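Local coordinates for KaiC domain-containing protein (Pyrococcus horikoshii, PDB 2ZTS) that binds ADP with magnesium and probably ATP, as a KaiC-like member of the P-loop NTPase clan, at residues F64-R76 and E89-S101. Sequence-based numbering, arbitrary orientation.
Sequences FVTLEERARDLRR and EKEGKIAIVDGVS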
ATOM      1  N   PHE C  64     -14.253 -12.322  32.547  1.00 24.96           N
ATOM      2  CA  PHE C  64     -13.215 -11.679  31.806  1.00 24.56           C
ATOM      3  C   PHE C  64     -12.342 -12.745  31.220  1.00 24.76           C
ATOM      4  O   PHE C  64     -11.635 -13.461  31.947  1.00 23.47           O
ATOM      5  CB  PHE C  64     -12.467 -10.744  32.729  1.00 25.68           C
ATOM      6  CG  PHE C  64     -11.561  -9.764  32.026  1.00 23.65           C
ATOM      7  CD1 PHE C  64     -11.853  -8.429  32.048  1.00 22.41           C
ATOM      8  CD2 PHE C  64     -10.373 -10.193  31.405  1.00 25.14           C
ATOM      9  CE1 PHE C  64     -11.041  -7.510  31.390  1.00 24.25           C
ATOM     10  CE2 PHE C  64      -9.537  -9.282  30.754  1.00 24.34           C
ATOM     11  CZ  PHE C  64      -9.875  -7.916  30.766  1.00 23.10           C
ATOM     12  N   VAL C  65     -12.387 -12.882  29.893  1.00 24.51           N
ATOM     13  CA  VAL C  65     -11.552 -13.861  29.207  1.00 25.23           C
ATOM     14  C   VAL C  65     -10.339 -13.089  28.726  1.00 26.57           C
ATOM     15  O   VAL C  65     -10.516 -12.064  28.081  1.00 27.08           O
ATOM     16  CB  VAL C  65     -12.251 -14.424  28.013  1.00 25.81           C
ATOM     17  CG1 VAL C  65     -11.385 -15.377  27.254  1.00 25.38           C
ATOM     18  CG2 VAL C  65     -13.630 -15.029  28.398  1.00 26.44           C
ATOM     19  N   THR C  66      -9.123 -13.567  29.023  1.00 27.15           N
ATOM     20  CA  THR C  66      -7.925 -12.977  28.502  1.00 28.33           C
ATOM     21  C   THR C  66      -6.895 -13.948  27.938  1.00 29.55           C
ATOM     22  O   THR C  66      -6.569 -14.943  28.542  1.00 29.03           O
ATOM     23  CB  THR C  66      -7.301 -12.031  29.577  1.00 29.54           C
ATOM     24  OG1 THR C  66      -6.004 -11.586  29.153  1.00 31.41           O
ATOM     25  CG2 THR C  66      -7.134 -12.675  30.924  1.00 28.31           C
ATOM     26  N   LEU C  67      -6.410 -13.654  26.736  1.00 30.50           N
ATOM     27  CA  LEU C  67      -5.271 -14.368  26.151  1.00 30.96           C
ATOM     28  C   LEU C  67      -4.098 -13.401  25.946  1.00 30.39           C
ATOM     29  O   LEU C  67      -3.075 -13.735  25.359  1.00 31.01           O
ATOM     30  CB  LEU C  67      -5.755 -15.024  24.822  1.00 31.67           C
ATOM     31  CG  LEU C  67      -6.123 -16.519  24.708  1.00 33.61           C
ATOM     32  CD1 LEU C  67      -5.984 -17.379  25.964  1.00 33.48           C
ATOM     33  CD2 LEU C  67      -7.469 -16.700  24.090  1.00 35.45           C
ATOM     34  N   GLU C  68      -4.249 -12.166  26.415  1.00 31.46           N
ATOM     35  CA  GLU C  68      -3.168 -11.174  26.421  1.00 30.83           C
ATOM     36  C   GLU C  68      -2.254 -11.317  27.649  1.00 31.29           C
ATOM     37  O   GLU C  68      -1.072 -10.973  27.656  1.00 28.64           O
ATOM     38  CB  GLU C  68      -3.785  -9.777  26.473  1.00 31.62           C
ATOM     39  CG  GLU C  68      -4.631  -9.378  25.261  1.00 33.64           C
ATOM     40  CD  GLU C  68      -3.917  -8.447  24.243  1.00 33.61           C
ATOM     41  OE1 GLU C  68      -2.922  -7.766  24.634  1.00 35.24           O
ATOM     42  OE2 GLU C  68      -4.390  -8.366  23.063  1.00 27.41           O
ATOM     43  N   GLU C  69      -2.813 -11.773  28.749  1.00 31.29           N
ATOM     44  CA  GLU C  69      -1.997 -11.884  29.952  1.00 32.77           C
ATOM     45  C   GLU C  69      -2.517 -13.017  30.858  1.00 32.99           C
ATOM     46  O   GLU C  69      -3.539 -13.640  30.560  1.00 33.01           O
ATOM     47  CB  GLU C  69      -1.985 -10.523  30.665  1.00 33.07           C
ATOM     48  CG  GLU C  69      -3.331 -10.047  31.144  1.00 35.32           C
ATOM     49  CD  GLU C  69      -3.329  -8.593  31.581  1.00 38.65           C
ATOM     50  OE1 GLU C  69      -2.366  -8.211  32.278  1.00 41.52           O
ATOM     51  OE2 GLU C  69      -4.286  -7.848  31.209  1.00 37.10           O
ATOM     52  N   ARG C  70      -1.843 -13.293  31.965  1.00 32.74           N
ATOM     53  CA  ARG C  70      -2.410 -14.315  32.827  1.00 33.13           C
ATOM     54  C   ARG C  70      -3.316 -13.689  33.923  1.00 30.45           C
ATOM     55  O   ARG C  70      -3.297 -12.473  34.136  1.00 27.45           O
ATOM     56  CB  ARG C  70      -1.394 -15.449  33.221  1.00 34.22           C
ATOM     57  CG  ARG C  70      -0.175 -15.155  34.062  1.00 40.23           C
ATOM     58  CD  ARG C  70       1.129 -15.033  33.306  1.00 43.96           C
ATOM     59  NE  ARG C  70       2.259 -15.596  34.021  1.00 47.41           N
ATOM     60  CZ  ARG C  70       3.082 -14.960  34.846  1.00 49.11           C
ATOM     61  NH1 ARG C  70       2.958 -13.662  35.145  1.00 48.26           N
ATOM     62  NH2 ARG C  70       4.073 -15.664  35.384  1.00 52.41           N
ATOM     63  N   ALA C  71      -4.144 -14.513  34.552  1.00 29.25           N
ATOM     64  CA  ALA C  71      -5.106 -14.021  35.510  1.00 29.04           C
ATOM     65  C   ALA C  71      -4.421 -13.266  36.594  1.00 29.39           C
ATOM     66  O   ALA C  71      -4.895 -12.207  36.946  1.00 28.68           O
ATOM     67  CB  ALA C  71      -5.976 -15.161  36.081  1.00 30.19           C
ATOM     68  N   ARG C  72      -3.269 -13.757  37.079  1.00 30.73           N
ATOM     69  CA  ARG C  72      -2.553 -13.095  38.183  1.00 32.02           C
ATOM     70  C   ARG C  72      -1.987 -11.761  37.802  1.00 30.99           C
ATOM     71  O   ARG C  72      -1.774 -10.921  38.656  1.00 31.18           O
ATOM     72  CB  ARG C  72      -1.403 -13.970  38.693  1.00 33.51           C
ATOM     73  CG  ARG C  72      -0.222 -14.173  37.654  1.00 37.20           C
ATOM     74  CD  ARG C  72       0.640 -15.417  37.913  1.00 43.34           C
ATOM     75  NE  ARG C  72       1.347 -15.304  39.192  1.00 49.10           N
ATOM     76  CZ  ARG C  72       2.671 -15.494  39.390  1.00 54.70           C
ATOM     77  NH1 ARG C  72       3.501 -15.819  38.388  1.00 54.63           N
ATOM     78  NH2 ARG C  72       3.161 -15.357  40.619  1.00 55.04           N
ATOM     79  N   ASP C  73      -1.708 -11.584  36.512  1.00 30.88           N
ATOM     80  CA  ASP C  73      -1.218 -10.323  35.981  1.00 30.39           C
ATOM     81  C   ASP C  73      -2.350  -9.333  36.016  1.00 29.31           C
ATOM     82  O   ASP C  73      -2.166  -8.180  36.353  1.00 29.84           O
ATOM     83  CB  ASP C  73      -0.756 -10.455  34.524  1.00 30.07           C
ATOM     84  CG  ASP C  73       0.442 -11.366  34.362  1.00 33.35           C
ATOM     85  OD1 ASP C  73       1.300 -11.393  35.264  1.00 30.46           O
ATOM     86  OD2 ASP C  73       0.626 -12.067  33.314  1.00 36.54           O
ATOM     87  N   LEU C  74      -3.526  -9.776  35.616  1.00 29.07           N
ATOM     88  CA  LEU C  74      -4.681  -8.885  35.563  1.00 29.98           C
ATOM     89  C   LEU C  74      -5.102  -8.471  36.994  1.00 29.03           C
ATOM     90  O   LEU C  74      -5.356  -7.307  37.224  1.00 28.05           O
ATOM     91  CB  LEU C  74      -5.807  -9.529  34.767  1.00 29.53           C
ATOM     92  CG  LEU C  74      -7.191  -8.889  34.638  1.00 33.57           C
ATOM     93  CD1 LEU C  74      -7.229  -7.635  33.765  1.00 36.12           C
ATOM     94  CD2 LEU C  74      -8.063  -9.954  34.053  1.00 34.99           C
ATOM     95  N   ARG C  75      -5.103  -9.392  37.948  1.00 28.28           N
ATOM     96  CA  ARG C  75      -5.436  -9.028  39.326  1.00 28.95           C
ATOM     97  C   ARG C  75      -4.454  -7.995  39.872  1.00 30.12           C
ATOM     98  O   ARG C  75      -4.864  -6.986  40.431  1.00 28.95           O
ATOM     99  CB  ARG C  75      -5.428 -10.223  40.261  1.00 28.60           C
ATOM    100  CG  ARG C  75      -6.461 -11.312  39.933  1.00 30.77           C
ATOM    101  CD  ARG C  75      -6.459 -12.559  40.893  1.00 31.77           C
ATOM    102  NE  ARG C  75      -7.241 -13.630  40.282  1.00 30.77           N
ATOM    103  CZ  ARG C  75      -6.774 -14.772  39.805  1.00 31.48           C
ATOM    104  NH1 ARG C  75      -5.482 -15.064  39.831  1.00 36.47           N
ATOM    105  NH2 ARG C  75      -7.611 -15.598  39.188  1.00 30.85           N
ATOM    106  N   ARG C  76      -3.163  -8.243  39.681  1.00 31.70           N
ATOM    107  CA  ARG C  76      -2.111  -7.307  40.137  1.00 33.56           C
ATOM    108  C   ARG C  76      -2.276  -5.938  39.450  1.00 33.41           C
ATOM    109  O   ARG C  76      -2.174  -4.894  40.091  1.00 33.69           O
ATOM    110  CB  ARG C  76      -0.688  -7.892  39.872  1.00 33.78           C
ATOM    111  CG  ARG C  76       0.502  -6.917  40.045  1.00 35.07           C
ATOM    112  CD  ARG C  76       1.873  -7.397  39.471  1.00 37.38           C
ATOM    113  NE  ARG C  76       2.799  -6.247  39.367  1.00 40.25           N
ATOM    114  CZ  ARG C  76       4.138  -6.305  39.269  1.00 41.49           C
ATOM    115  NH1 ARG C  76       4.784  -7.455  39.245  1.00 38.15           N
ATOM    116  NH2 ARG C  76       4.840  -5.169  39.217  1.00 43.17           N
ATOM    117  N   GLU C  89     -14.114 -12.965  42.799  1.00 35.84           N
ATOM    118  CA  GLU C  89     -13.905 -14.336  42.378  1.00 36.26           C
ATOM    119  C   GLU C  89     -14.300 -15.340  43.467  1.00 38.52           C
ATOM    120  O   GLU C  89     -14.948 -16.344  43.164  1.00 38.04           O
ATOM    121  CB  GLU C  89     -12.438 -14.555  41.974  1.00 35.62           C
ATOM    122  CG  GLU C  89     -12.071 -13.958  40.608  1.00 34.77           C
ATOM    123  CD  GLU C  89     -10.580 -14.030  40.329  1.00 31.89           C
ATOM    124  OE1 GLU C  89     -10.144 -14.989  39.693  1.00 31.58           O
ATOM    125  OE2 GLU C  89      -9.834 -13.178  40.813  1.00 28.11           O
ATOM    126  N   LYS C  90     -13.909 -15.080  44.720  1.00 40.51           N
ATOM    127  CA  LYS C  90     -14.221 -16.002  45.830  1.00 42.00           C
ATOM    128  C   LYS C  90     -15.726 -15.980  46.057  1.00 42.49           C
ATOM    129  O   LYS C  90     -16.337 -17.041  46.244  1.00 42.85           O
ATOM    130  CB  LYS C  90     -13.466 -15.655  47.120  1.00 42.21           C
ATOM    131  CG  LYS C  90     -11.989 -15.313  46.950  1.00 44.51           C
ATOM    132  CD  LYS C  90     -11.094 -15.931  48.019  1.00 47.71           C
ATOM    133  CE  LYS C  90     -11.309 -15.303  49.396  1.00 49.51           C
ATOM    134  NZ  LYS C  90     -11.592 -16.370  50.445  1.00 50.93           N
ATOM    135  N   GLU C  91     -16.335 -14.793  45.941  1.00 43.10           N
ATOM    136  CA  GLU C  91     -17.809 -14.677  45.971  1.00 43.16           C
ATOM    137  C   GLU C  91     -18.526 -15.226  44.721  1.00 42.55           C
ATOM    138  O   GLU C  91     -19.738 -15.109  44.628  1.00 43.05           O
ATOM    139  CB  GLU C  91     -18.253 -13.214  46.188  1.00 43.47           C
ATOM    140  CG  GLU C  91     -17.975 -12.669  47.580  1.00 47.43           C
ATOM    141  CD  GLU C  91     -18.098 -11.146  47.710  1.00 50.04           C
ATOM    142  OE1 GLU C  91     -18.970 -10.538  47.046  1.00 51.62           O
ATOM    143  OE2 GLU C  91     -17.318 -10.563  48.512  1.00 50.49           O
ATOM    144  N   GLY C  92     -17.814 -15.813  43.758  1.00 41.40           N
ATOM    145  CA  GLY C  92     -18.440 -16.239  42.490  1.00 41.04           C
ATOM    146  C   GLY C  92     -19.087 -15.184  41.540  1.00 39.39           C
ATOM    147  O   GLY C  92     -19.818 -15.555  40.619  1.00 39.94           O
ATOM    148  N   LYS C  93     -18.844 -13.894  41.780  1.00 38.20           N
ATOM    149  CA  LYS C  93     -19.378 -12.824  40.946  1.00 37.36           C
ATOM    150  C   LYS C  93     -18.451 -12.486  39.767  1.00 35.46           C
ATOM    151  O   LYS C  93     -18.912 -11.882  38.817  1.00 34.73           O
ATOM    152  CB  LYS C  93     -19.696 -11.558  41.741  1.00 37.45           C
ATOM    153  CG  LYS C  93     -20.654 -11.761  42.921  1.00 41.03           C
ATOM    154  CD  LYS C  93     -22.031 -11.111  42.740  1.00 45.81           C
ATOM    155  CE  LYS C  93     -22.923 -11.298  43.983  1.00 48.65           C
ATOM    156  NZ  LYS C  93     -23.131 -12.768  44.411  1.00 50.63           N
ATOM    157  N   ILE C  94     -17.183 -12.896  39.811  1.00 33.19           N
ATOM    158  CA  ILE C  94     -16.301 -12.736  38.655  1.00 32.46           C
ATOM    159  C   ILE C  94     -15.546 -13.985  38.411  1.00 30.49           C
ATOM    160  O   ILE C  94     -15.077 -14.605  39.332  1.00 30.38           O
ATOM    161  CB  ILE C  94     -15.280 -11.593  38.879  1.00 33.24           C
ATOM    162  CG1 ILE C  94     -15.966 -10.256  38.989  1.00 34.37           C
ATOM    163  CG2 ILE C  94     -14.236 -11.533  37.741  1.00 33.27           C
ATOM    164  CD1 ILE C  94     -14.955  -9.087  39.248  1.00 34.34           C
ATOM    165  N   ALA C  95     -15.406 -14.365  37.162  1.00 28.63           N
ATOM    166  CA  ALA C  95     -14.407 -15.365  36.794  1.00 27.65           C
ATOM    167  C   ALA C  95     -13.446 -14.777  35.787  1.00 28.00           C
ATOM    168  O   ALA C  95     -13.849 -13.979  34.898  1.00 27.16           O
ATOM    169  CB  ALA C  95     -15.074 -16.571  36.228  1.00 27.48           C
ATOM    170  N   ILE C  96     -12.175 -15.190  35.910  1.00 27.92           N
ATOM    171  CA  ILE C  96     -11.132 -14.848  34.949  1.00 27.41           C
ATOM    172  C   ILE C  96     -10.728 -16.130  34.283  1.00 28.40           C
ATOM    173  O   ILE C  96     -10.366 -17.102  34.970  1.00 28.19           O
ATOM    174  CB  ILE C  96      -9.875 -14.177  35.570  1.00 26.56           C
ATOM    175  CG1 ILE C  96     -10.219 -12.843  36.233  1.00 25.69           C
ATOM    176  CG2 ILE C  96      -8.814 -13.962  34.448  1.00 26.18           C
ATOM    177  CD1 ILE C  96      -9.089 -12.235  37.189  1.00 26.67           C
ATOM    178  N   VAL C  97     -10.822 -16.123  32.944  1.00 27.53           N
ATOM    179  CA  VAL C  97     -10.443 -17.232  32.092  1.00 27.68           C
ATOM    180  C   VAL C  97      -9.231 -16.846  31.259  1.00 27.50           C
ATOM    181  O   VAL C  97      -9.341 -16.032  30.300  1.00 25.92           O
ATOM    182  CB  VAL C  97     -11.576 -17.564  31.128  1.00 27.63           C
ATOM    183  CG1 VAL C  97     -11.153 -18.660  30.208  1.00 26.29           C
ATOM    184  CG2 VAL C  97     -12.899 -17.921  31.886  1.00 27.15           C
ATOM    185  N   ASP C  98      -8.096 -17.473  31.538  1.00 28.10           N
ATOM    186  CA  ASP C  98      -6.857 -17.090  30.855  1.00 28.97           C
ATOM    187  C   ASP C  98      -6.229 -18.112  29.858  1.00 31.75           C
ATOM    188  O   ASP C  98      -5.071 -17.969  29.495  1.00 31.82           O
ATOM    189  CB  ASP C  98      -5.868 -16.492  31.875  1.00 28.81           C
ATOM    190  CG  ASP C  98      -5.253 -17.535  32.809  1.00 28.36           C
ATOM    191  OD1 ASP C  98      -5.616 -18.735  32.734  1.00 27.81           O
ATOM    192  OD2 ASP C  98      -4.391 -17.217  33.645  1.00 29.43           O
ATOM    193  N   GLY C  99      -6.857 -19.239  29.526  1.00 34.12           N
ATOM    194  CA  GLY C  99      -6.729 -20.457  30.294  1.00 38.01           C
ATOM    195  C   GLY C  99      -5.405 -20.992  29.695  1.00 39.60           C
ATOM    196  O   GLY C  99      -5.375 -21.509  28.521  1.00 40.93           O
ATOM    197  N   VAL C 100      -4.284 -20.890  30.419  1.00 40.68           N
ATOM    198  CA  VAL C 100      -3.759 -21.747  31.530  1.00 41.89           C
ATOM    199  C   VAL C 100      -4.447 -22.203  32.839  1.00 42.27           C
ATOM    200  O   VAL C 100      -4.570 -23.410  33.059  1.00 42.35           O
ATOM    201  CB  VAL C 100      -2.336 -21.141  31.903  1.00 41.65           C
ATOM    202  CG1 VAL C 100      -1.678 -21.803  33.090  1.00 41.77           C
ATOM    203  CG2 VAL C 100      -1.408 -21.352  30.704  1.00 44.52           C
ATOM    204  N   SER C 101      -4.764 -21.309  33.758  1.00 42.42           N
ATOM    205  CA  SER C 101      -5.441 -21.772  34.962  1.00 42.35           C
ATOM    206  C   SER C 101      -6.977 -21.866  34.715  1.00 41.70           C
ATOM    207  O   SER C 101      -7.644 -20.898  34.271  1.00 40.81           O
ATOM    208  CB  SER C 101      -5.055 -20.903  36.168  1.00 42.30           C
ATOM    209  OG  SER C 101      -5.553 -19.579  36.003  1.00 47.67           O
TER
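Strands 62-66 and 94-97 run parallel here: Phe64 N donates to Ala95 O (2.9 Å), Phe64 O accepts from Val97 N, and Thr66 N reaches Val97 O. Strand 94-97 is the outermost of the sheet within this chain, with 62-66 beside it, and helix 71-79 folds back over the face that carries Phe64 and Ile96. Ile96 packs beneath that helix. Its CG2 presses on Ala71 CB at a tight 3.5 Å, while chi1 of -62° sets CG1 anti to the carbonyl carbon and sends CD1 to Leu74 CD2 at 4.0 Å and to Arg75 at CG and NE. Leu74 CD2 also rests on a face of the Phe64 ring, near its rim. Where the helix begins, Ala71 N gives a nearly straight bond (164°) to the anti side of Asp98 OD2, 2.9 Å away; Asp98 OD1 accepts from Ser101 N in an Asx motif, so both carboxylate oxygens are engaged. Farther along the helix, Arg75, extended from CG to NE, grips Glu89 side-on: NE to OE2 and NH2 to OE1, both 2.7 Å, through syn lone pairs, the planes only 16° apart. A leucine in place of Arg75 would probably leave the Glu89 carboxylate without its cationic mate and free to turn. The contact thus closes a beta-alpha-beta crossover, its apolar packing bordered by two carboxylates, one receiving a helix-end amide, the other paired with a guanidinium that probably offsets its charge.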